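Local structure of protection of telomeres protein 1 (Schizosaccharomyces pombe, 7CUI) at residues T66-W80 against Q113-L127. The protein binds single-stranded telomeric DNA of consensus GGTTAC, protects the 3' overhang at chromosome ends, and regulates telomerase and telomere length. Numbering follows the deposited sequence.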
ATOM      1  N   THR A  66      -7.813   9.985   7.897  1.00 23.86           N
ATOM      2  CA  THR A  66      -9.170  10.455   7.687  1.00 23.80           C
ATOM      3  C   THR A  66      -9.551  10.329   6.213  1.00 23.82           C
ATOM      4  O   THR A  66     -10.734  10.314   5.874  1.00 24.65           O
ATOM      5  CB  THR A  66      -9.289  11.849   8.303  1.00 23.82           C
ATOM      6  OG1 THR A  66      -9.906  11.587   9.562  1.00 23.80           O
ATOM      7  CG2 THR A  66     -10.098  12.823   7.483  1.00 25.16           C
ATOM      8  N   GLN A  67      -8.538  10.206   5.348  1.00 22.91           N
ATOM      9  CA  GLN A  67      -8.757  10.190   3.912  1.00 23.89           C
ATOM     10  C   GLN A  67      -8.411   8.816   3.344  1.00 22.59           C
ATOM     11  O   GLN A  67      -8.241   8.669   2.136  1.00 22.69           O
ATOM     12  CB  GLN A  67      -7.965  11.316   3.240  1.00 24.66           C
ATOM     13  CG  GLN A  67      -8.359  12.708   3.716  1.00 26.57           C
ATOM     14  CD  GLN A  67      -7.674  13.829   2.970  1.00 29.46           C
ATOM     15  OE1 GLN A  67      -7.147  14.762   3.570  1.00 33.34           O
ATOM     16  NE2 GLN A  67      -7.692  13.762   1.649  1.00 32.39           N
ATOM     17  N   PHE A  68      -8.335   7.803   4.218  1.00 21.32           N
ATOM     18  CA  PHE A  68      -7.946   6.463   3.800  1.00 21.24           C
ATOM     19  C   PHE A  68      -9.085   5.730   3.090  1.00 22.66           C
ATOM     20  O   PHE A  68      -8.855   4.688   2.486  1.00 25.26           O
ATOM     21  CB  PHE A  68      -7.387   5.664   4.978  1.00 19.37           C
ATOM     22  CG  PHE A  68      -5.882   5.607   5.043  1.00 18.39           C
ATOM     23  CD1 PHE A  68      -5.108   6.732   4.773  1.00 18.09           C
ATOM     24  CD2 PHE A  68      -5.235   4.427   5.391  1.00 17.80           C
ATOM     25  CE1 PHE A  68      -3.723   6.671   4.839  1.00 17.52           C
ATOM     26  CE2 PHE A  68      -3.851   4.369   5.458  1.00 17.07           C
ATOM     27  CZ  PHE A  68      -3.097   5.490   5.183  1.00 17.04           C
ATOM     28  N   ALA A  69     -10.314   6.251   3.177  1.00 22.94           N
ATOM     29  CA  ALA A  69     -11.407   5.746   2.359  1.00 24.77           C
ATOM     30  C   ALA A  69     -11.956   6.890   1.516  1.00 26.08           C
ATOM     31  O   ALA A  69     -12.122   8.001   2.018  1.00 27.13           O
ATOM     32  CB  ALA A  69     -12.488   5.126   3.216  1.00 23.59           C
ATOM     33  N   VAL A  70     -12.238   6.604   0.240  1.00 28.04           N
ATOM     34  CA  VAL A  70     -12.728   7.623  -0.676  1.00 30.33           C
ATOM     35  C   VAL A  70     -14.127   7.251  -1.155  1.00 32.40           C
ATOM     36  O   VAL A  70     -14.514   6.086  -1.122  1.00 32.52           O
ATOM     37  CB  VAL A  70     -11.765   7.843  -1.861  1.00 30.47           C
ATOM     38  CG1 VAL A  70     -10.419   8.395  -1.406  1.00 29.98           C
ATOM     39  CG2 VAL A  70     -11.584   6.585  -2.697  1.00 29.78           C
ATOM     40  N   LEU A  71     -14.873   8.262  -1.611  1.00 34.77           N
ATOM     41  CA  LEU A  71     -16.197   8.053  -2.178  1.00 39.30           C
ATOM     42  C   LEU A  71     -16.057   7.438  -3.570  1.00 42.59           C
ATOM     43  O   LEU A  71     -15.358   7.985  -4.421  1.00 45.33           O
ATOM     44  CB  LEU A  71     -16.939   9.394  -2.232  1.00 39.04           C
ATOM     45  CG  LEU A  71     -18.409   9.316  -2.648  1.00 39.02           C
ATOM     46  CD1 LEU A  71     -19.259   8.736  -1.527  1.00 38.28           C
ATOM     47  CD2 LEU A  71     -18.931  10.683  -3.065  1.00 36.72           C
ATOM     48  N   SER A  72     -16.726   6.298  -3.787  1.00 45.70           N
ATOM     49  CA  SER A  72     -16.708   5.632  -5.082  1.00 50.30           C
ATOM     50  C   SER A  72     -18.031   5.844  -5.817  1.00 54.34           C
ATOM     51  O   SER A  72     -18.035   6.301  -6.955  1.00 61.09           O
ATOM     52  CB  SER A  72     -16.356   4.170  -4.963  1.00 49.28           C
ATOM     53  OG  SER A  72     -17.187   3.520  -4.015  1.00 53.32           O
ATOM     54  N   GLN A  73     -19.143   5.511  -5.152  1.00 60.06           N
ATOM     55  CA  GLN A  73     -20.484   5.629  -5.706  1.00 64.53           C
ATOM     56  C   GLN A  73     -21.320   6.507  -4.774  1.00 64.30           C
ATOM     57  O   GLN A  73     -21.483   6.179  -3.600  1.00 65.74           O
ATOM     58  CB  GLN A  73     -21.077   4.226  -5.881  1.00 72.06           C
ATOM     59  CG  GLN A  73     -22.525   4.189  -6.355  1.00 81.97           C
ATOM     60  CD  GLN A  73     -23.202   2.868  -6.070  1.00 90.14           C
ATOM     61  OE1 GLN A  73     -22.798   1.818  -6.569  1.00 97.29           O
ATOM     62  NE2 GLN A  73     -24.256   2.911  -5.271  1.00 95.27           N
ATOM     63  N   PRO A  74     -21.844   7.670  -5.238  1.00 64.41           N
ATOM     64  CA  PRO A  74     -22.780   8.474  -4.441  1.00 62.10           C
ATOM     65  C   PRO A  74     -24.042   7.706  -4.033  1.00 62.10           C
ATOM     66  O   PRO A  74     -24.418   6.746  -4.705  1.00 62.11           O
ATOM     67  CB  PRO A  74     -23.152   9.630  -5.385  1.00 60.97           C
ATOM     68  CG  PRO A  74     -21.982   9.732  -6.338  1.00 61.66           C
ATOM     69  CD  PRO A  74     -21.511   8.304  -6.526  1.00 64.76           C
ATOM     70  N   PRO A  75     -24.750   8.099  -2.943  1.00 61.24           N
ATOM     71  CA  PRO A  75     -24.383   9.254  -2.116  1.00 58.37           C
ATOM     72  C   PRO A  75     -23.385   9.048  -0.974  1.00 53.39           C
ATOM     73  O   PRO A  75     -22.803  10.024  -0.506  1.00 51.52           O
ATOM     74  CB  PRO A  75     -25.737   9.665  -1.517  1.00 60.33           C
ATOM     75  CG  PRO A  75     -26.467   8.351  -1.339  1.00 59.22           C
ATOM     76  CD  PRO A  75     -26.006   7.475  -2.488  1.00 60.18           C
ATOM     77  N   SER A  76     -23.205   7.802  -0.507  1.00 49.73           N
ATOM     78  CA  SER A  76     -22.255   7.555   0.570  1.00 47.37           C
ATOM     79  C   SER A  76     -21.702   6.127   0.567  1.00 44.57           C
ATOM     80  O   SER A  76     -21.656   5.480   1.613  1.00 43.36           O
ATOM     81  CB  SER A  76     -22.816   7.951   1.926  1.00 50.84           C
ATOM     82  OG  SER A  76     -23.805   7.034   2.368  1.00 55.21           O
ATOM     83  N   SER A  77     -21.245   5.658  -0.604  1.00 43.18           N
ATOM     84  CA  SER A  77     -20.526   4.396  -0.715  1.00 42.90           C
ATOM     85  C   SER A  77     -19.031   4.657  -0.868  1.00 39.91           C
ATOM     86  O   SER A  77     -18.600   5.242  -1.862  1.00 41.55           O
ATOM     87  CB  SER A  77     -21.031   3.566  -1.861  1.00 44.17           C
ATOM     88  OG  SER A  77     -22.325   3.060  -1.582  1.00 48.98           O
ATOM     89  N   TYR A  78     -18.250   4.181   0.109  1.00 36.69           N
ATOM     90  CA  TYR A  78     -16.823   4.455   0.162  1.00 33.78           C
ATOM     91  C   TYR A  78     -16.020   3.176  -0.086  1.00 33.31           C
ATOM     92  O   TYR A  78     -16.523   2.067   0.090  1.00 34.33           O
ATOM     93  CB  TYR A  78     -16.459   5.084   1.511  1.00 31.86           C
ATOM     94  CG  TYR A  78     -16.961   6.489   1.734  1.00 30.61           C
ATOM     95  CD1 TYR A  78     -18.288   6.740   2.050  1.00 30.72           C
ATOM     96  CD2 TYR A  78     -16.100   7.574   1.651  1.00 29.59           C
ATOM     97  CE1 TYR A  78     -18.751   8.029   2.259  1.00 30.69           C
ATOM     98  CE2 TYR A  78     -16.546   8.870   1.856  1.00 29.18           C
ATOM     99  CZ  TYR A  78     -17.877   9.099   2.164  1.00 29.99           C
ATOM    100  OH  TYR A  78     -18.313  10.375   2.376  1.00 30.69           O
ATOM    101  N   VAL A  79     -14.758   3.346  -0.500  1.00 31.73           N
ATOM    102  CA  VAL A  79     -13.836   2.231  -0.660  1.00 31.03           C
ATOM    103  C   VAL A  79     -12.478   2.623  -0.092  1.00 30.12           C
ATOM    104  O   VAL A  79     -12.126   3.804  -0.084  1.00 30.02           O
ATOM    105  CB  VAL A  79     -13.692   1.755  -2.121  1.00 31.95           C
ATOM    106  CG1 VAL A  79     -14.944   1.054  -2.628  1.00 31.97           C
ATOM    107  CG2 VAL A  79     -13.243   2.866  -3.062  1.00 31.88           C
ATOM    108  N   TRP A  80     -11.736   1.606   0.366  1.00 28.51           N
ATOM    109  CA  TRP A  80     -10.363   1.782   0.806  1.00 27.59           C
ATOM    110  C   TRP A  80      -9.501   2.158  -0.391  1.00 26.97           C
ATOM    111  O   TRP A  80      -9.577   1.524  -1.441  1.00 26.96           O
ATOM    112  CB  TRP A  80      -9.813   0.503   1.448  1.00 26.95           C
ATOM    113  CG  TRP A  80     -10.476   0.074   2.720  1.00 26.41           C
ATOM    114  CD1 TRP A  80     -11.074  -1.129   2.962  1.00 26.72           C
ATOM    115  CD2 TRP A  80     -10.591   0.832   3.938  1.00 25.45           C
ATOM    116  NE1 TRP A  80     -11.564  -1.169   4.239  1.00 26.22           N
ATOM    117  CE2 TRP A  80     -11.285   0.019   4.862  1.00 25.71           C
ATOM    118  CE3 TRP A  80     -10.187   2.112   4.337  1.00 24.40           C
ATOM    119  CZ2 TRP A  80     -11.568   0.443   6.162  1.00 25.44           C
ATOM    120  CZ3 TRP A  80     -10.476   2.536   5.616  1.00 24.10           C
ATOM    121  CH2 TRP A  80     -11.158   1.711   6.513  1.00 24.31           C
ATOM    122  N   GLN A 113     -14.495  -0.573   8.511  1.00 31.59           N
ATOM    123  CA  GLN A 113     -15.110  -0.633   7.196  1.00 31.25           C
ATOM    124  C   GLN A 113     -14.930   0.708   6.493  1.00 28.11           C
ATOM    125  O   GLN A 113     -14.834   1.746   7.146  1.00 28.96           O
ATOM    126  CB  GLN A 113     -16.601  -0.953   7.324  1.00 33.72           C
ATOM    127  CG  GLN A 113     -16.894  -2.328   7.905  1.00 36.61           C
ATOM    128  CD  GLN A 113     -16.316  -3.448   7.074  1.00 37.97           C
ATOM    129  OE1 GLN A 113     -16.349  -3.433   5.843  1.00 40.64           O
ATOM    130  NE2 GLN A 113     -15.760  -4.435   7.754  1.00 40.22           N
ATOM    131  N   PRO A 114     -14.882   0.742   5.141  1.00 27.16           N
ATOM    132  CA  PRO A 114     -14.803   2.010   4.419  1.00 27.56           C
ATOM    133  C   PRO A 114     -16.059   2.841   4.656  1.00 28.25           C
ATOM    134  O   PRO A 114     -17.176   2.329   4.596  1.00 30.37           O
ATOM    135  CB  PRO A 114     -14.689   1.594   2.944  1.00 27.10           C
ATOM    136  CG  PRO A 114     -15.249   0.194   2.901  1.00 27.46           C
ATOM    137  CD  PRO A 114     -14.898  -0.420   4.242  1.00 27.71           C
ATOM    138  N   CYS A 115     -15.843   4.123   4.945  1.00 27.49           N
ATOM    139  CA  CYS A 115     -16.891   5.105   5.149  1.00 28.45           C
ATOM    140  C   CYS A 115     -16.219   6.474   5.176  1.00 27.66           C
ATOM    141  O   CYS A 115     -15.017   6.573   4.949  1.00 28.63           O
ATOM    142  CB  CYS A 115     -17.618   4.839   6.463  1.00 28.67           C
ATOM    143  SG  CYS A 115     -16.502   4.775   7.888  1.00 29.39           S
ATOM    144  N   ASN A 116     -16.998   7.524   5.436  1.00 27.23           N
ATOM    145  CA  ASN A 116     -16.429   8.832   5.706  1.00 25.13           C
ATOM    146  C   ASN A 116     -15.741   8.774   7.069  1.00 23.69           C
ATOM    147  O   ASN A 116     -16.407   8.720   8.098  1.00 23.99           O
ATOM    148  CB  ASN A 116     -17.504   9.917   5.622  1.00 26.74           C
ATOM    149  CG  ASN A 116     -16.918  11.305   5.515  1.00 27.43           C
ATOM    150  OD1 ASN A 116     -17.157  12.012   4.540  1.00 30.15           O
ATOM    151  ND2 ASN A 116     -16.144  11.702   6.511  1.00 27.08           N
ATOM    152  N   LEU A 117     -14.405   8.774   7.072  1.00 21.35           N
ATOM    153  CA  LEU A 117     -13.639   8.515   8.281  1.00 20.38           C
ATOM    154  C   LEU A 117     -13.682   9.733   9.214  1.00 20.34           C
ATOM    155  O   LEU A 117     -13.610   9.593  10.440  1.00 20.17           O
ATOM    156  CB  LEU A 117     -12.209   8.142   7.876  1.00 20.32           C
ATOM    157  CG  LEU A 117     -11.801   6.662   7.858  1.00 20.19           C
ATOM    158  CD1 LEU A 117     -12.939   5.697   8.144  1.00 21.63           C
ATOM    159  CD2 LEU A 117     -11.084   6.290   6.568  1.00 20.12           C
ATOM    160  N   ALA A 118     -13.817  10.935   8.637  1.00 20.90           N
ATOM    161  CA  ALA A 118     -13.939  12.147   9.433  1.00 21.95           C
ATOM    162  C   ALA A 118     -15.153  12.062  10.357  1.00 22.42           C
ATOM    163  O   ALA A 118     -15.087  12.531  11.491  1.00 23.02           O
ATOM    164  CB  ALA A 118     -14.018  13.358   8.535  1.00 21.83           C
ATOM    165  N   ASP A 119     -16.242  11.446   9.874  1.00 23.59           N
ATOM    166  CA  ASP A 119     -17.452  11.251  10.666  1.00 25.95           C
ATOM    167  C   ASP A 119     -17.344  10.046  11.608  1.00 26.16           C
ATOM    168  O   ASP A 119     -18.287   9.777  12.353  1.00 27.80           O
ATOM    169  CB  ASP A 119     -18.692  11.056   9.786  1.00 27.89           C
ATOM    170  CG  ASP A 119     -19.000  12.204   8.836  1.00 29.09           C
ATOM    171  OD1 ASP A 119     -18.633  13.366   9.157  1.00 30.59           O
ATOM    172  OD2 ASP A 119     -19.604  11.925   7.776  1.00 29.70           O
ATOM    173  N   HIS A 120     -16.222   9.310  11.551  1.00 25.04           N
ATOM    174  CA  HIS A 120     -16.034   8.135  12.390  1.00 24.85           C
ATOM    175  C   HIS A 120     -14.718   8.223  13.163  1.00 24.15           C
ATOM    176  O   HIS A 120     -13.762   7.507  12.865  1.00 23.06           O
ATOM    177  CB  HIS A 120     -16.116   6.850  11.554  1.00 24.70           C
ATOM    178  CG  HIS A 120     -17.459   6.610  10.958  1.00 25.62           C
ATOM    179  ND1 HIS A 120     -17.860   7.222   9.788  1.00 25.86           N
ATOM    180  CD2 HIS A 120     -18.491   5.835  11.355  1.00 26.18           C
ATOM    181  CE1 HIS A 120     -19.082   6.834   9.485  1.00 26.41           C
ATOM    182  NE2 HIS A 120     -19.497   5.990  10.438  1.00 26.50           N
ATOM    183  N   PRO A 121     -14.622   9.099  14.188  1.00 24.66           N
ATOM    184  CA  PRO A 121     -13.385   9.223  14.960  1.00 24.51           C
ATOM    185  C   PRO A 121     -12.920   7.921  15.617  1.00 25.81           C
ATOM    186  O   PRO A 121     -11.729   7.616  15.574  1.00 26.22           O
ATOM    187  CB  PRO A 121     -13.648  10.323  15.998  1.00 23.98           C
ATOM    188  CG  PRO A 121     -15.090  10.761  15.812  1.00 24.10           C
ATOM    189  CD  PRO A 121     -15.677  10.023  14.627  1.00 24.18           C
ATOM    190  N   GLN A 122     -13.854   7.164  16.215  1.00 26.37           N
ATOM    191  CA  GLN A 122     -13.520   5.939  16.931  1.00 28.33           C
ATOM    192  C   GLN A 122     -12.920   4.915  15.973  1.00 26.87           C
ATOM    193  O   GLN A 122     -11.910   4.287  16.286  1.00 25.52           O
ATOM    194  CB  GLN A 122     -14.721   5.358  17.685  1.00 31.38           C
ATOM    195  CG  GLN A 122     -15.052   6.086  18.985  1.00 36.42           C
ATOM    196  CD  GLN A 122     -13.819   6.559  19.721  1.00 39.55           C
ATOM    197  OE1 GLN A 122     -13.000   5.763  20.182  1.00 44.13           O
ATOM    198  NE2 GLN A 122     -13.669   7.871  19.820  1.00 42.11           N
HETATM  199  N   MSE A 123     -13.544   4.782  14.799  1.00 25.32           N
HETATM  200  CA  MSE A 123     -13.061   3.862  13.789  1.00 27.17           C
HETATM  201  C   MSE A 123     -11.710   4.302  13.230  1.00 27.08           C
HETATM  202  O   MSE A 123     -10.882   3.457  12.897  1.00 28.79           O
HETATM  203  CB  MSE A 123     -14.067   3.709  12.657  1.00 29.45           C
HETATM  204  CG  MSE A 123     -13.852   2.423  11.911  1.00 38.29           C
HETATM  205 SE   MSE A 123     -14.979   2.432  10.336  1.00 52.68          SE
HETATM  206  CE  MSE A 123     -16.747   1.793  10.915  1.00 50.03           C
ATOM    207  N   THR A 124     -11.507   5.617  13.100  1.00 25.51           N
ATOM    208  CA  THR A 124     -10.220   6.149  12.682  1.00 25.50           C
ATOM    209  C   THR A 124      -9.141   5.716  13.674  1.00 25.54           C
ATOM    210  O   THR A 124      -8.090   5.248  13.249  1.00 26.08           O
ATOM    211  CB  THR A 124     -10.271   7.669  12.453  1.00 24.41           C
ATOM    212  OG1 THR A 124     -11.226   7.971  11.431  1.00 23.86           O
ATOM    213  CG2 THR A 124      -8.920   8.256  12.094  1.00 21.55           C
ATOM    214  N   LEU A 125      -9.422   5.847  14.983  1.00 26.49           N
ATOM    215  CA  LEU A 125      -8.509   5.421  16.037  1.00 27.62           C
ATOM    216  C   LEU A 125      -8.223   3.922  15.922  1.00 27.74           C
ATOM    217  O   LEU A 125      -7.091   3.486  16.115  1.00 28.63           O
ATOM    218  CB  LEU A 125      -9.088   5.780  17.413  1.00 31.16           C
ATOM    219  CG  LEU A 125      -8.480   6.986  18.142  1.00 34.17           C
ATOM    220  CD1 LEU A 125      -7.741   7.933  17.201  1.00 36.10           C
ATOM    221  CD2 LEU A 125      -9.546   7.745  18.925  1.00 34.81           C
ATOM    222  N   GLN A 126      -9.249   3.139  15.569  1.00 27.02           N
ATOM    223  CA  GLN A 126      -9.119   1.696  15.446  1.00 27.29           C
ATOM    224  C   GLN A 126      -8.233   1.341  14.254  1.00 27.33           C
ATOM    225  O   GLN A 126      -7.471   0.375  14.317  1.00 30.15           O
ATOM    226  CB  GLN A 126     -10.494   1.042  15.325  1.00 28.08           C
ATOM    227  CG  GLN A 126     -11.208   0.895  16.659  1.00 32.16           C
ATOM    228  CD  GLN A 126     -12.709   0.843  16.508  1.00 36.03           C
ATOM    229  OE1 GLN A 126     -13.243   0.531  15.444  1.00 40.89           O
ATOM    230  NE2 GLN A 126     -13.412   1.155  17.584  1.00 40.05           N
ATOM    231  N   LEU A 127      -8.352   2.124  13.175  1.00 24.79           N
ATOM    232  CA  LEU A 127      -7.542   1.976  11.977  1.00 24.29           C
ATOM    233  C   LEU A 127      -6.083   2.270  12.327  1.00 24.89           C
ATOM    234  O   LEU A 127      -5.199   1.500  11.959  1.00 25.29           O
ATOM    235  CB  LEU A 127      -8.053   2.980  10.938  1.00 22.88           C
ATOM    236  CG  LEU A 127      -7.943   2.635   9.451  1.00 22.25           C
ATOM    237  CD1 LEU A 127      -7.458   3.844   8.676  1.00 21.95           C
ATOM    238  CD2 LEU A 127      -7.060   1.432   9.167  1.00 22.44           C
TER
HETATM  239  O   HOH W   1     -12.700   8.836   4.661  1.00 31.32           O
HETATM  240  O   HOH W   2     -19.287   3.414   2.550  1.00 38.32           O
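Pro114 lies over one face of the Trp80 indole, its CB 4.2 Å from the centroid of the five-membered ring and 8° off the normal, a CH-pi contact. Trp80 belongs to the second strand of a beta hairpin (69-73 with 77-80) with a classic beta bulge that sets Ser72 and Gln73 opposite Ser77, as the backbone bonds Ser72 N to Ser77 O and Ser77 N to Gln73 O attest; against it runs the extended segment leading into helix 121-135, in the C-terminal part of Pot1. Packing is continuous round the buried Trp80: besides the proline, it receives the Leu117 methyl CD2 at 3.9 Å from CZ3, and Ala103, Ala104 and Ile107 of helix 100-107 also touch the indole. The same CD2 reaches Ala69 CB at 3.8 Å, while Phe68 CD2 meets Leu127 CD1 and carries the apolar surface on to the helix. The Tyr78 stack belongs to this close packing. With CG anti to its carbonyl carbon (chi1 -70°), Tyr78 lays one face under the Cys115-Asn116 peptide; Asn116 N stands 3.5 Å above the ring centre, and Leu71 CD1 sits over the rim of the opposite face. An alanine in place of Tyr78 is likely to leave this peptide without its aromatic support and to open a gap between Leu71 and Asn116. The rim is looser: Thr66 CG2 comes only to 4.1 Å from Ala118 CB, and Gln113 turns NE2 away to Ser110 O. Waters link the two backbones. By Thr66, Ala69 and Leu117, water 1 accepts from Leu117 N and lies within bonding distance of Thr66 O and Ala69 O. Beside Pro114, water 2, in the plane of the Tyr78 ring at its edge, accepts from Tyr78 N at 2.8 Å and donates to Pro114 O at 3.1 Å.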